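Local coordinates for protein clan CA, family C40, NlpC/P60 superfamily cysteine peptidase (Trichomonas vaginalis, PDB 6BIO) that probably acts as a cysteine peptidase that hydrolyses bacterial peptidoglycan, at residues Gly27-Lys32 with Trp47-Tyr52; Val31-Ser36 with Cys73-Asp78; Glu92-Ser97 with Val106-Ala111. All blocks are in the same frame, centred on the assembly; numbering follows the deposited sequence. Where two conformers were deposited one is given.

Contact 1 (Gly27-Lys32 with Trp47-Tyr52)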
loop_
_atom_site.group_PDB
_atom_site.type_symbol
_atom_site.label_atom_id
_atom_site.label_comp_id
_atom_site.label_asym_id
_atom_site.label_seq_id
_atom_site.Cartn_x
_atom_site.Cartn_y
_atom_site.Cartn_z
ATOM N N GLY A 27 -2.470 -0.645 -22.396
ATOM C CA GLY A 27 -1.594 -0.099 -23.407
ATOM C C GLY A 27 -0.466 0.747 -22.859
ATOM O O GLY A 27 0.357 1.235 -23.645
ATOM N N THR A 28 -0.364 0.910 -21.539
ATOM C CA THR A 28 0.611 1.807 -20.944
ATOM C C THR A 28 0.823 1.380 -19.490
ATOM O O THR A 28 0.543 0.231 -19.117
ATOM C CB THR A 28 0.176 3.271 -21.148
ATOM O OG1 THR A 28 1.242 4.095 -20.688
ATOM C CG2 THR A 28 -1.147 3.614 -20.402
ATOM N N ASN A 29 1.401 2.286 -18.699
ATOM C CA ASN A 29 1.766 1.982 -17.325
ATOM C C ASN A 29 1.151 2.926 -16.315
ATOM O O ASN A 29 1.450 2.795 -15.132
ATOM C CB ASN A 29 3.290 1.956 -17.131
ATOM C CG ASN A 29 3.896 3.364 -17.108
ATOM O OD1 ASN A 29 3.574 4.146 -17.922
ATOM N ND2 ASN A 29 4.696 3.695 -16.079
ATOM N N LEU A 30 0.357 3.896 -16.754
ATOM C CA LEU A 30 -0.152 4.902 -15.835
ATOM C C LEU A 30 -1.553 5.334 -16.233
ATOM O O LEU A 30 -1.986 5.146 -17.378
ATOM C CB LEU A 30 0.782 6.120 -15.767
ATOM C CG LEU A 30 0.740 7.135 -16.882
ATOM C CD1 LEU A 30 1.763 8.232 -16.559
ATOM C CD2 LEU A 30 1.019 6.573 -18.245
ATOM N N VAL A 31 -2.262 5.940 -15.281
ATOM C CA VAL A 31 -3.584 6.526 -15.509
ATOM C C VAL A 31 -3.669 7.807 -14.689
ATOM O O VAL A 31 -3.264 7.844 -13.522
ATOM C CB VAL A 31 -4.736 5.528 -15.165
ATOM C CG1 VAL A 31 -4.681 5.058 -13.708
ATOM C CG2 VAL A 31 -6.109 6.124 -15.461
ATOM N N LYS A 32 -4.261 8.861 -15.279
ATOM C CA LYS A 32 -4.501 10.101 -14.540
ATOM C C LYS A 32 -5.504 9.852 -13.421
ATOM O O LYS A 32 -6.515 9.172 -13.610
ATOM C CB LYS A 32 -5.016 11.193 -15.476
ATOM C CG LYS A 32 -3.917 11.738 -16.359
ATOM C CD LYS A 32 -4.433 12.876 -17.254
ATOM C CE LYS A 32 -3.278 13.492 -18.081
ATOM N NZ LYS A 32 -3.708 14.726 -18.797
ATOM N N TRP A 47 -1.071 10.568 -10.820
ATOM C CA TRP A 47 -1.388 9.372 -11.563
ATOM C C TRP A 47 -1.319 8.181 -10.625
ATOM O O TRP A 47 -0.719 8.232 -9.557
ATOM C CB TRP A 47 -0.355 9.130 -12.668
ATOM C CG TRP A 47 -0.346 10.136 -13.793
ATOM C CD1 TRP A 47 -0.823 9.926 -15.069
ATOM C CD2 TRP A 47 0.189 11.463 -13.801
ATOM N NE1 TRP A 47 -0.606 11.026 -15.863
ATOM C CE2 TRP A 47 0.013 11.989 -15.116
ATOM C CE3 TRP A 47 0.814 12.258 -12.843
ATOM C CZ2 TRP A 47 0.421 13.291 -15.473
ATOM C CZ3 TRP A 47 1.231 13.554 -13.211
ATOM C CH2 TRP A 47 1.022 14.047 -14.508
ATOM N N LEU A 48 -1.940 7.087 -11.048
ATOM C CA LEU A 48 -1.681 5.784 -10.449
ATOM C C LEU A 48 -1.137 4.851 -11.523
ATOM O O LEU A 48 -1.207 5.166 -12.709
ATOM C CB LEU A 48 -2.913 5.183 -9.763
ATOM C CG LEU A 48 -3.399 5.938 -8.542
ATOM C CD1 LEU A 48 -4.680 5.294 -8.035
ATOM C CD2 LEU A 48 -2.343 6.029 -7.457
ATOM N N TYR A 49 -0.557 3.713 -11.095
ATOM C CA TYR A 49 0.372 2.956 -11.943
ATOM C C TYR A 49 0.026 1.472 -12.044
ATOM O O TYR A 49 -0.578 0.883 -11.147
ATOM C CB TYR A 49 1.823 3.167 -11.465
ATOM C CG TYR A 49 2.194 4.617 -11.527
ATOM C CD1 TYR A 49 2.508 5.215 -12.729
ATOM C CD2 TYR A 49 2.091 5.430 -10.402
ATOM C CE1 TYR A 49 2.817 6.555 -12.815
ATOM C CE2 TYR A 49 2.344 6.759 -10.477
ATOM C CZ TYR A 49 2.708 7.337 -11.682
ATOM O OH TYR A 49 2.978 8.697 -11.758
ATOM N N PHE A 50 0.478 0.889 -13.151
ATOM C CA PHE A 50 0.262 -0.515 -13.445
ATOM C C PHE A 50 0.637 -1.400 -12.267
ATOM O O PHE A 50 1.691 -1.228 -11.646
ATOM C CB PHE A 50 1.131 -0.868 -14.653
ATOM C CG PHE A 50 1.066 -2.309 -15.037
ATOM C CD1 PHE A 50 -0.080 -2.861 -15.583
ATOM C CD2 PHE A 50 2.147 -3.115 -14.776
ATOM C CE1 PHE A 50 -0.099 -4.206 -15.869
ATOM C CE2 PHE A 50 2.133 -4.479 -15.116
ATOM C CZ PHE A 50 1.013 -5.017 -15.632
ATOM N N ASP A 51 -0.236 -2.363 -11.953
ATOM C CA ASP A 51 -0.020 -3.397 -10.951
ATOM C C ASP A 51 -0.087 -2.891 -9.520
ATOM O O ASP A 51 0.203 -3.654 -8.614
ATOM C CB ASP A 51 1.243 -4.207 -11.227
ATOM C CG ASP A 51 1.224 -5.587 -10.605
ATOM O OD1 ASP A 51 0.213 -6.297 -10.757
ATOM O OD2 ASP A 51 2.237 -5.994 -10.017
ATOM N N TYR A 52 -0.507 -1.642 -9.308
ATOM C CA TYR A 52 -0.871 -1.203 -7.973
ATOM C C TYR A 52 -2.187 -1.853 -7.561
ATOM O O TYR A 52 -3.063 -2.119 -8.384
ATOM C CB TYR A 52 -1.019 0.328 -7.934
ATOM C CG TYR A 52 0.280 1.134 -7.813
ATOM C CD1 TYR A 52 1.527 0.558 -8.058
ATOM C CD2 TYR A 52 0.248 2.480 -7.442
ATOM C CE1 TYR A 52 2.681 1.297 -7.950
ATOM C CE2 TYR A 52 1.407 3.207 -7.333
ATOM C CZ TYR A 52 2.620 2.623 -7.581
ATOM O OH TYR A 52 3.771 3.355 -7.472
#

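Contact 2 (Val31-Ser36 with Cys73-Asp78)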
loop_
_atom_site.group_PDB
_atom_site.type_symbol
_atom_site.label_atom_id
_atom_site.label_comp_id
_atom_site.label_asym_id
_atom_site.label_seq_id
_atom_site.Cartn_x
_atom_site.Cartn_y
_atom_site.Cartn_z
ATOM N N VAL A 31 -2.262 5.940 -15.281
ATOM C CA VAL A 31 -3.584 6.526 -15.509
ATOM C C VAL A 31 -3.669 7.807 -14.689
ATOM O O VAL A 31 -3.264 7.844 -13.522
ATOM C CB VAL A 31 -4.736 5.528 -15.165
ATOM C CG1 VAL A 31 -4.681 5.058 -13.708
ATOM C CG2 VAL A 31 -6.109 6.124 -15.461
ATOM N N LYS A 32 -4.261 8.861 -15.279
ATOM C CA LYS A 32 -4.501 10.101 -14.540
ATOM C C LYS A 32 -5.504 9.852 -13.421
ATOM O O LYS A 32 -6.515 9.172 -13.610
ATOM C CB LYS A 32 -5.016 11.193 -15.476
ATOM C CG LYS A 32 -3.917 11.738 -16.359
ATOM C CD LYS A 32 -4.433 12.876 -17.254
ATOM C CE LYS A 32 -3.278 13.492 -18.081
ATOM N NZ LYS A 32 -3.708 14.726 -18.797
ATOM N N ALA A 33 -5.267 10.472 -12.271
ATOM C CA ALA A 33 -6.174 10.412 -11.136
ATOM C C ALA A 33 -6.710 11.809 -10.843
ATOM O O ALA A 33 -6.027 12.829 -11.070
ATOM C CB ALA A 33 -5.463 9.853 -9.918
ATOM N N TYR A 34 -7.935 11.840 -10.351
ATOM C CA TYR A 34 -8.652 13.072 -10.070
ATOM C C TYR A 34 -9.303 13.007 -8.694
ATOM O O TYR A 34 -9.463 11.952 -8.100
ATOM C CB TYR A 34 -9.736 13.316 -11.136
ATOM C CG TYR A 34 -9.193 13.387 -12.519
ATOM C CD1 TYR A 34 -8.703 14.571 -13.020
ATOM C CD2 TYR A 34 -9.136 12.258 -13.319
ATOM C CE1 TYR A 34 -8.184 14.646 -14.296
ATOM C CE2 TYR A 34 -8.624 12.322 -14.603
ATOM C CZ TYR A 34 -8.134 13.512 -15.078
ATOM O OH TYR A 34 -7.634 13.604 -16.360
ATOM N N LYS A 35 -9.709 14.152 -8.200
ATOM C CA LYS A 35 -10.354 14.220 -6.908
ATOM C C LYS A 35 -11.874 14.294 -7.008
ATOM O O LYS A 35 -12.541 14.466 -5.983
ATOM C CB LYS A 35 -9.781 15.401 -6.106
ATOM C CG LYS A 35 -8.353 15.122 -5.573
ATOM C CD LYS A 35 -8.392 14.185 -4.378
ATOM C CE LYS A 35 -7.033 13.635 -4.036
ATOM N NZ LYS A 35 -7.145 12.841 -2.799
ATOM N N SER A 36 -12.439 14.137 -8.193
ATOM C CA SER A 36 -13.887 14.001 -8.353
ATOM C C SER A 36 -14.189 13.170 -9.596
ATOM O O SER A 36 -13.319 12.934 -10.434
ATOM C CB SER A 36 -14.564 15.339 -8.479
ATOM O OG SER A 36 -14.489 15.784 -9.765
ATOM N N CYS A 73 -9.144 8.670 -4.651
ATOM C CA CYS A 73 -9.128 9.420 -5.894
ATOM C C CYS A 73 -9.992 8.676 -6.905
ATOM O O CYS A 73 -10.546 7.603 -6.629
ATOM C CB CYS A 73 -7.695 9.611 -6.406
ATOM S SG CYS A 73 -6.855 8.111 -6.843
ATOM N N TRP A 74 -10.094 9.251 -8.092
ATOM C CA TRP A 74 -10.940 8.727 -9.154
ATOM C C TRP A 74 -10.084 8.520 -10.391
ATOM O O TRP A 74 -9.332 9.421 -10.785
ATOM C CB TRP A 74 -12.044 9.717 -9.475
ATOM C CG TRP A 74 -13.013 9.960 -8.373
ATOM C CD1 TRP A 74 -12.858 10.800 -7.300
ATOM C CD2 TRP A 74 -14.309 9.356 -8.214
ATOM N NE1 TRP A 74 -13.971 10.757 -6.494
ATOM C CE2 TRP A 74 -14.888 9.909 -7.058
ATOM C CE3 TRP A 74 -15.041 8.429 -8.957
ATOM C CZ2 TRP A 74 -16.160 9.563 -6.628
ATOM C CZ3 TRP A 74 -16.319 8.069 -8.525
ATOM C CH2 TRP A 74 -16.861 8.623 -7.367
ATOM N N ILE A 75 -10.200 7.345 -11.001
ATOM C CA ILE A 75 -9.469 6.960 -12.198
ATOM C C ILE A 75 -10.425 6.335 -13.208
ATOM O O ILE A 75 -11.437 5.743 -12.848
ATOM C CB ILE A 75 -8.299 5.951 -11.909
ATOM C CG1 ILE A 75 -8.803 4.661 -11.239
ATOM C CG2 ILE A 75 -7.235 6.659 -11.093
ATOM C CD1 ILE A 75 -7.700 3.662 -11.029
ATOM N N SER A 76 -10.092 6.418 -14.487
ATOM C CA SER A 76 -10.985 5.854 -15.498
ATOM C C SER A 76 -11.274 4.396 -15.189
ATOM O O SER A 76 -10.352 3.635 -14.900
ATOM C CB SER A 76 -10.304 5.946 -16.849
ATOM O OG SER A 76 -11.090 5.288 -17.821
ATOM N N LYS A 77 -12.552 3.997 -15.306
ATOM C CA LYS A 77 -12.929 2.634 -14.959
ATOM C C LYS A 77 -12.241 1.596 -15.826
ATOM O O LYS A 77 -12.118 0.442 -15.398
ATOM C CB LYS A 77 -14.442 2.454 -14.948
ATOM C CG LYS A 77 -15.118 2.496 -16.252
ATOM C CD LYS A 77 -16.607 2.123 -16.039
ATOM C CE LYS A 77 -17.450 2.524 -17.234
ATOM N NZ LYS A 77 -16.740 2.468 -18.538
ATOM N N ASP A 78 -11.775 1.959 -17.016
ATOM C CA ASP A 78 -11.104 0.974 -17.854
ATOM C C ASP A 78 -9.646 0.788 -17.499
ATOM O O ASP A 78 -8.976 -0.023 -18.132
ATOM C CB ASP A 78 -11.212 1.377 -19.317
ATOM C CG ASP A 78 -12.629 1.587 -19.728
ATOM O OD1 ASP A 78 -13.425 0.682 -19.424
ATOM O OD2 ASP A 78 -12.937 2.650 -20.328
HETATM O O HOH W 1 -8.570 8.642 -15.411
#

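Contact 3 (Glu92-Ser97 with Val106-Ala111)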
loop_
_atom_site.group_PDB
_atom_site.type_symbol
_atom_site.label_atom_id
_atom_site.label_comp_id
_atom_site.label_asym_id
_atom_site.label_seq_id
_atom_site.Cartn_x
_atom_site.Cartn_y
_atom_site.Cartn_z
ATOM N N GLU A 92 -12.966 -22.065 13.033
ATOM C CA GLU A 92 -14.367 -21.655 12.972
ATOM C C GLU A 92 -14.486 -20.166 13.317
ATOM O O GLU A 92 -13.721 -19.622 14.121
ATOM C CB GLU A 92 -15.228 -22.497 13.918
ATOM C CG GLU A 92 -14.908 -22.297 15.403
ATOM C CD GLU A 92 -15.891 -23.034 16.340
ATOM O OE1 GLU A 92 -16.972 -23.514 15.877
ATOM O OE2 GLU A 92 -15.568 -23.126 17.547
ATOM N N ALA A 93 -15.452 -19.505 12.681
ATOM C CA ALA A 93 -15.647 -18.066 12.859
ATOM C C ALA A 93 -17.054 -17.721 12.386
ATOM O O ALA A 93 -17.730 -18.519 11.725
ATOM C CB ALA A 93 -14.646 -17.274 12.031
ATOM N N ASN A 94 -17.516 -16.528 12.752
ATOM C CA ASN A 94 -18.731 -15.958 12.192
ATOM C C ASN A 94 -18.392 -14.953 11.096
ATOM O O ASN A 94 -17.426 -14.185 11.203
ATOM C CB ASN A 94 -19.517 -15.214 13.266
ATOM C CG ASN A 94 -20.185 -16.145 14.243
ATOM O OD1 ASN A 94 -20.674 -17.223 13.886
ATOM N ND2 ASN A 94 -20.204 -15.740 15.500
ATOM N N ILE A 95 -19.209 -14.933 10.062
ATOM C CA ILE A 95 -19.292 -13.791 9.161
ATOM C C ILE A 95 -20.230 -12.776 9.815
ATOM O O ILE A 95 -21.386 -13.104 10.111
ATOM C CB ILE A 95 -19.798 -14.210 7.761
ATOM C CG1 ILE A 95 -18.795 -15.110 7.073
ATOM C CG2 ILE A 95 -20.064 -12.940 6.915
ATOM C CD1 ILE A 95 -19.311 -15.743 5.811
ATOM N N TYR A 96 -19.736 -11.554 10.038
ATOM C CA TYR A 96 -20.498 -10.487 10.681
ATOM C C TYR A 96 -20.957 -9.451 9.661
ATOM O O TYR A 96 -20.374 -9.301 8.582
ATOM C CB TYR A 96 -19.649 -9.807 11.761
ATOM C CG TYR A 96 -19.390 -10.674 12.945
ATOM C CD1 TYR A 96 -20.405 -10.959 13.837
ATOM C CD2 TYR A 96 -18.158 -11.239 13.137
ATOM C CE1 TYR A 96 -20.180 -11.739 14.919
ATOM C CE2 TYR A 96 -17.886 -12.004 14.236
ATOM C CZ TYR A 96 -18.925 -12.283 15.121
ATOM O OH TYR A 96 -18.722 -13.049 16.251
ATOM N N SER A 97 -21.973 -8.680 10.030
ATOM C CA SER A 97 -22.544 -7.669 9.154
ATOM C C SER A 97 -21.590 -6.498 8.902
ATOM O O SER A 97 -21.763 -5.797 7.907
ATOM C CB SER A 97 -23.853 -7.119 9.713
ATOM O OG SER A 97 -23.621 -6.547 10.981
ATOM N N VAL A 106 -24.123 -13.015 10.050
ATOM C CA VAL A 106 -24.649 -13.353 8.741
ATOM C C VAL A 106 -24.674 -14.858 8.582
ATOM O O VAL A 106 -25.682 -15.448 8.159
ATOM C CB VAL A 106 -23.806 -12.682 7.630
ATOM C CG1 VAL A 106 -24.309 -13.107 6.250
ATOM C CG2 VAL A 106 -23.825 -11.192 7.796
ATOM N N ARG A 107 -23.565 -15.504 8.939
ATOM C CA ARG A 107 -23.429 -16.943 8.768
ATOM C C ARG A 107 -22.244 -17.470 9.570
ATOM O O ARG A 107 -21.155 -16.886 9.530
ATOM C CB ARG A 107 -23.217 -17.219 7.271
ATOM C CG ARG A 107 -23.006 -18.641 6.829
ATOM C CD ARG A 107 -24.228 -19.477 7.112
ATOM N NE ARG A 107 -24.363 -20.694 6.272
ATOM C CZ ARG A 107 -23.815 -21.885 6.539
ATOM N NH1 ARG A 107 -22.987 -22.051 7.587
ATOM N NH2 ARG A 107 -24.067 -22.901 5.715
ATOM N N TYR A 108 -22.455 -18.590 10.258
ATOM C CA TYR A 108 -21.375 -19.340 10.867
ATOM C C TYR A 108 -20.569 -20.037 9.772
ATOM O O TYR A 108 -21.121 -20.561 8.803
ATOM C CB TYR A 108 -21.977 -20.396 11.798
ATOM C CG TYR A 108 -20.972 -21.367 12.306
ATOM C CD1 TYR A 108 -20.045 -20.984 13.297
ATOM C CD2 TYR A 108 -20.909 -22.659 11.781
ATOM C CE1 TYR A 108 -19.111 -21.888 13.757
ATOM C CE2 TYR A 108 -19.986 -23.574 12.255
ATOM C CZ TYR A 108 -19.102 -23.192 13.233
ATOM O OH TYR A 108 -18.182 -24.131 13.630
ATOM N N VAL A 109 -19.251 -20.011 9.916
ATOM C CA VAL A 109 -18.356 -20.645 8.959
ATOM C C VAL A 109 -17.495 -21.677 9.658
ATOM O O VAL A 109 -16.669 -21.308 10.516
ATOM C CB VAL A 109 -17.448 -19.602 8.276
ATOM C CG1 VAL A 109 -16.624 -20.280 7.236
ATOM C CG2 VAL A 109 -18.253 -18.507 7.656
ATOM N N PRO A 110 -17.673 -22.970 9.368
ATOM C CA PRO A 110 -16.822 -23.974 9.998
ATOM C C PRO A 110 -15.394 -23.852 9.509
ATOM O O PRO A 110 -15.087 -23.283 8.452
ATOM C CB PRO A 110 -17.428 -25.318 9.577
ATOM C CG PRO A 110 -18.343 -25.039 8.505
ATOM C CD PRO A 110 -18.684 -23.578 8.483
ATOM N N ALA A 111 -14.503 -24.359 10.345
ATOM C CA ALA A 111 -13.116 -24.416 9.957
ATOM C C ALA A 111 -12.983 -25.187 8.646
ATOM O O ALA A 111 -13.756 -26.097 8.352
ATOM C CB ALA A 111 -12.284 -25.084 11.052
#

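Contact 1 (Gly27-Lys32 with Trp47-Tyr52)
Leu30 to Lys32 and Trp47 to Tyr49 pair as the two arms of an antiparallel beta hairpin. Val31 and Leu48 are its hydrogen-bonded pair. Val31 N donates to Leu48 O at 2.9 Å, and Leu48 N donates back to Val31 O at the same length. Both donors lie nearly along the C=O axis of their acceptors. The pairing continues past Tyr49, where Phe50 N meets Asn29 O at 2.9 Å. Here the donor stands above the carbonyl plane, 49° out of it.

Leu30 and Trp47 lie side by side and point the same way. Leu30 CD1 sits over one face of the indole, 3.4 Å from Trp47 CD1. Lys32 also runs alongside this ring, with its CG 3.4 Å from Trp47 NE1 and an extended chain beyond. The CG of Leu30 falls between the backbone N and the carbonyl carbon (chi1 78°), a turn that carries its methyl onto the indole. Leu30 CB touches Tyr49 CD1 at 3.6 Å. Asn29 O lies at the edge of the Tyr49 ring, near its plane.

A type II turn follows from Tyr49 to Tyr52, closed by Tyr52 N to Tyr49 O at 3.1 Å. Tyr49 CB sits over the centre of the Tyr52 ring.

Val31 and Leu48 lie on the face opposite Leu30 and Tyr49. Both pack on Leu23 of strand 19-23; Val31 also touches Ile75 and Leu48 touches Cys73, both of strand 71-76. On the Leu30 side, Tyr49 makes a cation-pi contact with Arg199 and touches Gln187 of helix 182-191, so the hairpin meets the NlpC/P60 region.

Contact 2 (Val31-Ser36 with Cys73-Asp78)
Tyr34 and Trp74 form the antiparallel hydrogen-bonded pair at the heart of this contact. Tyr34 N donates to Trp74 O at 2.8 Å, in the carbonyl plane. Trp74 N answers to Tyr34 O at 2.8 Å, with the donor tilted slightly from that plane. Two residues along, at Lys32 and Ser76, a water stands between the strands. It accepts from Ser76 N at 2.8 Å and donates to Lys32 O at 2.8 Å. The same water lies at the edge of the Tyr34 ring, in its plane.

The Trp74 indole lies against the backbone of Ser36, just past the strand. One face is covered by Ser36 C, offset toward the rim, and Trp74 CD1 approaches Ser36 N at 3.5 Å. Trp74 CG is anti to its carbonyl carbon (chi1 -64°), which swings the ring toward the Ser36 backbone. Apolar groups meet on the other face of the sheet. Ala33 CB touches Cys73 SG at 3.8 Å and Ile75 CG2 at 3.8 Å. Val31 crosses Ile75 at about a right angle, with Val31 CG1 4.0 Å from Ile75 CG2.

A second shell holds these groups. His65 stacks with Trp74. Tyr34 OH is hydrogen-bonded to Leu41 O. Lys35 NZ bonds to Asp72 O and forms a salt bridge with Glu71.

The contact joins strands 30-34 and 71-76, neighbours in the large antiparallel sheet that also holds strand 46-49. Two direct backbone bonds grip one pair, water bridges the next amide and carbonyl, and the face with Ala33 and Ile75 carries alkyl groups and the Cys73 sulfur.

Contact 3 (Glu92-Ser97 with Val106-Ala111)
The Tyr108 ring is met at its edge, in plane, by two oxygens, Glu92 OE1 and Asn94 OD1. Tyr108 OH donates to Glu92 OE1 at 2.6 Å, and the oxygen receives it on its anti lone pair. The carboxylate and ring planes stand 80° apart. Tyr108 CG is anti to the backbone N (chi1 171°), which lays the ring along the opposite strand toward Glu92. The Asn94 amide is steeply turned against this ring. Asn94 ND2 donates a nearly straight hydrogen bond to Tyr96 OH at 3.2 Å, in its own amide plane, while Asn94 CB lies over one face of the Tyr96 ring.

Behind these groups the backbones pair as an antiparallel hairpin. Ala93 N donates to Val109 O at 3.1 Å, and Val109 N to Ala93 O at 2.8 Å. Ile95 N donates to Arg107 O at 2.8 Å. Ile95 O takes Val106 N at 2.7 Å and, weakly, Arg107 N at 3.4 Å. Val106 and Arg107 thus both face Ile95 in a classic beta bulge. Arg107 NH1 donates a hydrogen bond to the carbonyl of the next residue, Tyr108 O.

On the side away from Tyr108, Ile95 CD1 presses on Val109 CG2 at 3.5 Å, a tight fit. Ile95 CG2 also rests on Val106 CB.

The hairpin belongs to the bacterial SH3 domain. Ile95, Arg107 and Val109 pack on Tyr130 of strand 125-130, and Ile95 also meets Ile128. Ala93 touches Ile137 of strand 133-138, and Val106 and Arg107 touch Tyr133. Tyr96 is joined to Tyr136 of the same strand by backbone hydrogen bonding.

How the contacts relate
After strand 19-23 the chain enters strand 30-34, which contacts 1 and 2 both use. Contact 1 pairs it with strand 46-49 and closes a loop of 14 residues between its segments. Contact 2 closes a longer loop with strand 71-76, and the return strand of contact 1 lies inside it. The two share Val31 and Lys32. Strand 30-34 lies between the other two in one sheet, and Leu48 CD1 touches Cys73 SG across it. Contact 3 follows in series. It closes a separate two-stranded hairpin in the bacterial SH3 domain. Its nearest atoms are about 25 Å from contact 1 and about 22 Å from contact 2.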